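Local coordinates for actibind (Aspergillus niger, PDB 3D3Z), which cleaves RNA as a ribonuclease of the T2 family, probably without base specificity but preferring adenylic acid, at residues L11-D16 and Y202-G207; D3-D8 and S20-S25. All blocks are in the same frame, centred on the assembly; numbering follows the deposited sequence.

How the contacts relate
Contact 2 joins residues 3-8 to 20-25 and closes a short loop near the N terminus, with no helix or strand inside it. Residues 11-16 lie within that loop. They reach out of it in contact 1 to residues 202-207, at the end of strand 195-206, and so close a span that takes in most of the protein. The segments therefore alternate along the chain, and the two contacts cross. Their centres are about 10 Å apart, and they touch, with Ser12 CB packing 3.4 Å from Asn24 O. Together they fix the N-terminal loop to the antiparallel sheet through one backbone bond and one bond to the Ser12 hydroxyl, and to itself through a disulfide.

Contact 1: residues L11-D16 and Y202-G207; sequences LSCQTD and YFNVKG
The carboxamide of Asn204 is covered on one face by Ser12 O and Cys13 CB and meets the end of Gln14 at its edge. Ser12 O stands almost directly above Asn204 CG at 3.2 Å. Cys13 CB lies over the same face, 4.1 Å from Asn204 CG. Gln14 CG is on that side too, 4.2 Å from Asn204 CG. The two amide planes are turned 68° from each other. The setting is the antiparallel sheet of the RNase T2 fold, where an irregular N-terminal loop meets the end of strand 195-206. Within the sheet, Phe203 pairs with Leu30, and Asn204 and Lys206 bond to Val215 and Thr213 of the opposite neighbour. Ser12 deals with Val205, on the side of strand 29-35. Val205 N donates to Ser12 OG at 2.9 Å. Ser12 N donates to Val205 O at 3.0 Å, from 38° above the carbonyl plane. Both backbone polar atoms of this buried residue are thus bonded to one serine. The hydroxyl lies between the backbone N and the carbonyl carbon of Ser12 (chi1 58°), which sets OG and N to serve Val205 together. Ser12 OG also bonds Gly28 O, just before strand 29-35, and so joins three pieces of chain. Leu11 supplies the apolar part. Its CD1 methyl rests 3.7 Å from Asn204 CB, and the same CD1 is 3.6 Å from Lys206 CG. Cys13 is tied to Cys58 by a disulfide. The Lys206 chain bends near its end, and its NZ bonds Ser9 O. A water accepts from Leu11 N at 3.1 Å and, weakly, from Lys206 NZ.

Contact 2: residues D3-D8 and S20-S25; sequences DTCSSD and SCCFNS
Cys22 N donates to Ser20 OG at 2.9 Å (N-H...O angle 153°), an ST turn at the cysteine that is bridged to Cys5. A type I beta turn from Ser20 to Phe23 overlaps it, with Phe23 N bonded to Ser20 O. The contact itself rests on the Cys5-Cys22 disulfide. Its SG atoms are 2.0 Å apart, and the negative chi3 of -84° makes the bridge left-handed. Both sulfurs lie anti to their own carbonyl carbons (chi1 -53° in Cys5), and the bridge brings Cys5 CB within 3.8 Å of Cys22 CB. No hydrogen bond crosses between the segments. In one of two conformers the Asp3 carboxylate lies beside Cys21 CB, so this part of the contact is uncertain. Cys21 is bridged to Cys126, whose backbone bonds Asp3, so both segments meet the same part of the chain. The contact lies at the surface, in the loop before strand 29-35, and Asn24 and its neighbours hydrogen-bond Asn120 and Thr121, shortly after helix 104-116.

Contact 1: residues L11-D16 and Y202-G207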
loop_
_atom_site.group_PDB
_atom_site.type_symbol
_atom_site.label_atom_id
_atom_site.label_comp_id
_atom_site.label_asym_id
_atom_site.label_seq_id
_atom_site.Cartn_x
_atom_site.Cartn_y
_atom_site.Cartn_z
ATOM N N LEU A 11 -7.054 -15.348 -10.916
ATOM C CA LEU A 11 -6.253 -14.158 -10.698
ATOM C C LEU A 11 -6.876 -12.946 -11.390
ATOM O O LEU A 11 -7.269 -13.012 -12.577
ATOM C CB LEU A 11 -4.831 -14.425 -11.194
ATOM C CG LEU A 11 -3.648 -13.617 -10.732
ATOM C CD1 LEU A 11 -3.364 -13.610 -9.234
ATOM C CD2 LEU A 11 -2.440 -14.192 -11.513
ATOM N N SER A 12 -7.016 -11.853 -10.638
ATOM C CA SER A 12 -7.506 -10.605 -11.203
ATOM C C SER A 12 -6.534 -10.115 -12.307
ATOM O O SER A 12 -5.358 -10.426 -12.278
ATOM C CB SER A 12 -7.702 -9.523 -10.120
ATOM O OG SER A 12 -6.502 -9.272 -9.419
ATOM N N CYS A 13 -7.087 -9.364 -13.237
ATOM C CA CYS A 13 -6.428 -8.814 -14.428
ATOM C C CYS A 13 -5.910 -9.840 -15.411
ATOM O O CYS A 13 -6.095 -9.640 -16.600
ATOM C CB CYS A 13 -5.278 -7.843 -14.101
ATOM S SG CYS A 13 -5.812 -6.308 -13.440
ATOM N N GLN A 14 -5.248 -10.886 -14.899
ATOM C CA GLN A 14 -4.667 -11.940 -15.707
ATOM C C GLN A 14 -5.702 -12.936 -16.221
ATOM O O GLN A 14 -5.328 -13.804 -17.003
ATOM C CB GLN A 14 -3.515 -12.645 -14.947
ATOM C CG GLN A 14 -2.399 -11.666 -14.500
ATOM C CD GLN A 14 -1.099 -12.306 -13.950
ATOM O OE1 GLN A 14 -0.515 -13.198 -14.582
ATOM N NE2 GLN A 14 -0.599 -11.796 -12.789
ATOM N N THR A 15 -6.976 -12.822 -15.800
ATOM C CA THR A 15 -8.062 -13.697 -16.280
ATOM C C THR A 15 -9.288 -12.877 -16.638
ATOM O O THR A 15 -9.424 -11.748 -16.221
ATOM C CB THR A 15 -8.458 -14.837 -15.226
ATOM O OG1 THR A 15 -9.028 -14.266 -14.040
ATOM C CG2 THR A 15 -7.252 -15.678 -14.819
ATOM N N ASP A 16 -10.196 -13.486 -17.389
ATOM C CA ASP A 16 -11.415 -12.836 -17.810
ATOM C C ASP A 16 -12.639 -13.347 -17.016
ATOM O O ASP A 16 -13.320 -14.289 -17.435
ATOM C CB ASP A 16 -11.674 -13.049 -19.314
ATOM C CG ASP A 16 -12.887 -12.297 -19.773
ATOM O OD1 ASP A 16 -13.207 -11.308 -19.109
ATOM O OD2 ASP A 16 -13.542 -12.674 -20.759
ATOM N N TYR A 202 3.018 -3.674 -7.157
ATOM C CA TYR A 202 1.804 -4.116 -7.837
ATOM C C TYR A 202 1.547 -5.601 -7.592
ATOM O O TYR A 202 2.487 -6.413 -7.437
ATOM C CB TYR A 202 1.868 -3.863 -9.349
ATOM C CG TYR A 202 1.897 -2.395 -9.757
ATOM C CD1 TYR A 202 0.828 -1.811 -10.393
ATOM C CD2 TYR A 202 3.026 -1.601 -9.521
ATOM C CE1 TYR A 202 0.853 -0.442 -10.763
ATOM C CE2 TYR A 202 3.065 -0.234 -9.905
ATOM C CZ TYR A 202 1.990 0.313 -10.533
ATOM O OH TYR A 202 2.032 1.644 -10.897
ATOM N N PHE A 203 0.260 -5.923 -7.507
ATOM C CA PHE A 203 -0.223 -7.281 -7.220
ATOM C C PHE A 203 -1.494 -7.551 -8.000
ATOM O O PHE A 203 -2.330 -6.664 -8.266
ATOM C CB PHE A 203 -0.596 -7.432 -5.742
ATOM C CG PHE A 203 0.552 -7.430 -4.822
ATOM C CD1 PHE A 203 1.231 -8.598 -4.563
ATOM C CD2 PHE A 203 0.945 -6.252 -4.193
ATOM C CE1 PHE A 203 2.263 -8.604 -3.704
ATOM C CE2 PHE A 203 1.988 -6.261 -3.347
ATOM C CZ PHE A 203 2.638 -7.431 -3.093
ATOM N N ASN A 204 -1.670 -8.807 -8.356
ATOM C CA ASN A 204 -3.000 -9.283 -8.688
ATOM C C ASN A 204 -3.431 -10.215 -7.537
ATOM O O ASN A 204 -2.591 -10.684 -6.751
ATOM C CB ASN A 204 -3.049 -9.987 -10.047
ATOM C CG ASN A 204 -2.623 -9.074 -11.244
ATOM O OD1 ASN A 204 -3.061 -7.933 -11.400
ATOM N ND2 ASN A 204 -1.791 -9.620 -12.085
ATOM N N VAL A 205 -4.736 -10.450 -7.450
ATOM C CA VAL A 205 -5.391 -11.101 -6.280
ATOM C C VAL A 205 -6.262 -12.293 -6.709
ATOM O O VAL A 205 -7.058 -12.208 -7.633
ATOM C CB VAL A 205 -6.197 -10.077 -5.414
ATOM C CG1 VAL A 205 -6.860 -10.762 -4.199
ATOM C CG2 VAL A 205 -5.239 -8.963 -4.912
ATOM N N LYS A 206 -6.074 -13.399 -5.991
ATOM C CA LYS A 206 -6.950 -14.572 -6.056
ATOM C C LYS A 206 -7.869 -14.502 -4.842
ATOM O O LYS A 206 -7.405 -14.540 -3.714
ATOM C CB LYS A 206 -6.115 -15.840 -6.004
ATOM C CG LYS A 206 -5.161 -16.011 -7.185
ATOM C CD LYS A 206 -4.105 -17.109 -6.932
ATOM C CE LYS A 206 -4.640 -18.505 -7.269
ATOM N NZ LYS A 206 -4.963 -18.716 -8.732
ATOM N N GLY A 207 -9.155 -14.330 -5.099
ATOM C CA GLY A 207 -10.139 -14.165 -4.048
ATOM C C GLY A 207 -10.431 -12.720 -3.664
ATOM O O GLY A 207 -10.490 -11.803 -4.497
HETATM O O HOH W 1 -5.131 -17.657 -11.813
#

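Contact 2: residues D3-D8 and S20-S25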
loop_
_atom_site.group_PDB
_atom_site.type_symbol
_atom_site.label_atom_id
_atom_site.label_comp_id
_atom_site.label_asym_id
_atom_site.label_seq_id
_atom_site.Cartn_x
_atom_site.Cartn_y
_atom_site.Cartn_z
ATOM N N ASP A 3 -16.359 -12.999 3.746
ATOM C CA ASP A 3 -16.438 -14.215 2.943
ATOM C C ASP A 3 -15.078 -14.777 2.521
ATOM O O ASP A 3 -14.103 -14.033 2.310
ATOM C CB ASP A 3 -17.423 -14.031 1.762
ATOM C CG ASP A 3 -16.832 -13.306 0.543
ATOM O OD1 ASP A 3 -15.766 -12.631 0.609
ATOM O OD2 ASP A 3 -17.493 -13.429 -0.525
ATOM N N THR A 4 -14.981 -16.105 2.460
ATOM C CA THR A 4 -13.742 -16.724 2.056
ATOM C C THR A 4 -13.931 -17.189 0.632
ATOM O O THR A 4 -15.042 -17.406 0.190
ATOM C CB THR A 4 -13.334 -17.874 2.981
ATOM O OG1 THR A 4 -14.437 -18.764 3.168
ATOM C CG2 THR A 4 -12.887 -17.327 4.332
ATOM N N CYS A 5 -12.856 -17.217 -0.121
ATOM C CA CYS A 5 -12.874 -17.678 -1.490
ATOM C C CYS A 5 -11.836 -18.777 -1.595
ATOM O O CYS A 5 -10.899 -18.827 -0.801
ATOM C CB CYS A 5 -12.519 -16.504 -2.429
ATOM S SG CYS A 5 -13.518 -15.062 -2.177
ATOM N N SER A 6 -12.003 -19.667 -2.570
ATOM C CA SER A 6 -11.039 -20.744 -2.763
ATOM C C SER A 6 -9.633 -20.177 -3.039
ATOM O O SER A 6 -9.469 -19.160 -3.746
ATOM C CB SER A 6 -11.471 -21.652 -3.920
ATOM O OG SER A 6 -10.349 -22.393 -4.402
ATOM N N SER A 7 -8.612 -20.850 -2.493
ATOM C CA SER A 7 -7.222 -20.485 -2.775
ATOM C C SER A 7 -6.865 -20.697 -4.258
ATOM O O SER A 7 -5.834 -20.187 -4.734
ATOM C CB SER A 7 -6.260 -21.245 -1.852
ATOM O OG SER A 7 -6.215 -22.612 -2.222
ATOM N N ASP A 8 -7.692 -21.413 -5.008
ATOM C CA ASP A 8 -7.473 -21.471 -6.448
ATOM C C ASP A 8 -8.464 -20.588 -7.215
ATOM O O ASP A 8 -8.797 -20.868 -8.369
ATOM C CB ASP A 8 -7.450 -22.925 -6.911
ATOM C CG ASP A 8 -6.245 -23.671 -6.370
ATOM O OD1 ASP A 8 -5.141 -23.458 -6.904
ATOM O OD2 ASP A 8 -6.397 -24.424 -5.385
ATOM N N SER A 20 -17.205 -9.860 -8.522
ATOM C CA SER A 20 -18.002 -10.449 -7.460
ATOM C C SER A 20 -17.243 -10.262 -6.195
ATOM O O SER A 20 -16.138 -9.721 -6.195
ATOM C CB SER A 20 -18.230 -11.958 -7.680
ATOM O OG SER A 20 -17.035 -12.689 -7.451
ATOM N N CYS A 21 -17.808 -10.754 -5.104
ATOM C CA CYS A 21 -17.046 -10.799 -3.882
ATOM C C CYS A 21 -15.744 -11.596 -3.928
ATOM O O CYS A 21 -14.886 -11.389 -3.050
ATOM C CB CYS A 21 -17.932 -11.254 -2.699
ATOM S SG CYS A 21 -19.151 -10.101 -2.325
ATOM N N CYS A 22 -15.581 -12.496 -4.919
ATOM C CA CYS A 22 -14.387 -13.287 -5.045
ATOM C C CYS A 22 -13.571 -12.957 -6.300
ATOM O O CYS A 22 -12.742 -13.780 -6.755
ATOM C CB CYS A 22 -14.710 -14.783 -5.000
ATOM S SG CYS A 22 -15.157 -15.341 -3.302
ATOM N N PHE A 23 -13.843 -11.788 -6.875
ATOM C CA PHE A 23 -13.056 -11.312 -8.024
ATOM C C PHE A 23 -12.903 -9.788 -8.068
ATOM O O PHE A 23 -13.878 -9.079 -8.256
ATOM C CB PHE A 23 -13.673 -11.799 -9.344
ATOM C CG PHE A 23 -12.713 -11.712 -10.508
ATOM C CD1 PHE A 23 -11.553 -12.461 -10.504
ATOM C CD2 PHE A 23 -12.946 -10.816 -11.561
ATOM C CE1 PHE A 23 -10.646 -12.375 -11.571
ATOM C CE2 PHE A 23 -12.032 -10.694 -12.617
ATOM C CZ PHE A 23 -10.893 -11.496 -12.612
ATOM N N ASN A 24 -11.673 -9.308 -7.905
ATOM C CA ASN A 24 -11.369 -7.880 -7.942
ATOM C C ASN A 24 -11.377 -7.340 -9.378
ATOM O O ASN A 24 -10.543 -7.727 -10.210
ATOM C CB ASN A 24 -10.027 -7.573 -7.221
ATOM C CG ASN A 24 -10.128 -7.692 -5.700
ATOM O OD1 ASN A 24 -10.642 -6.776 -5.022
ATOM N ND2 ASN A 24 -9.625 -8.807 -5.155
ATOM N N SER A 25 -12.372 -6.509 -9.650
ATOM C CA SER A 25 -12.640 -5.974 -10.965
ATOM C C SER A 25 -13.635 -4.863 -10.827
ATOM O O SER A 25 -14.640 -4.995 -10.096
ATOM C CB SER A 25 -13.194 -7.064 -11.887
ATOM O OG SER A 25 -13.399 -6.604 -13.211
#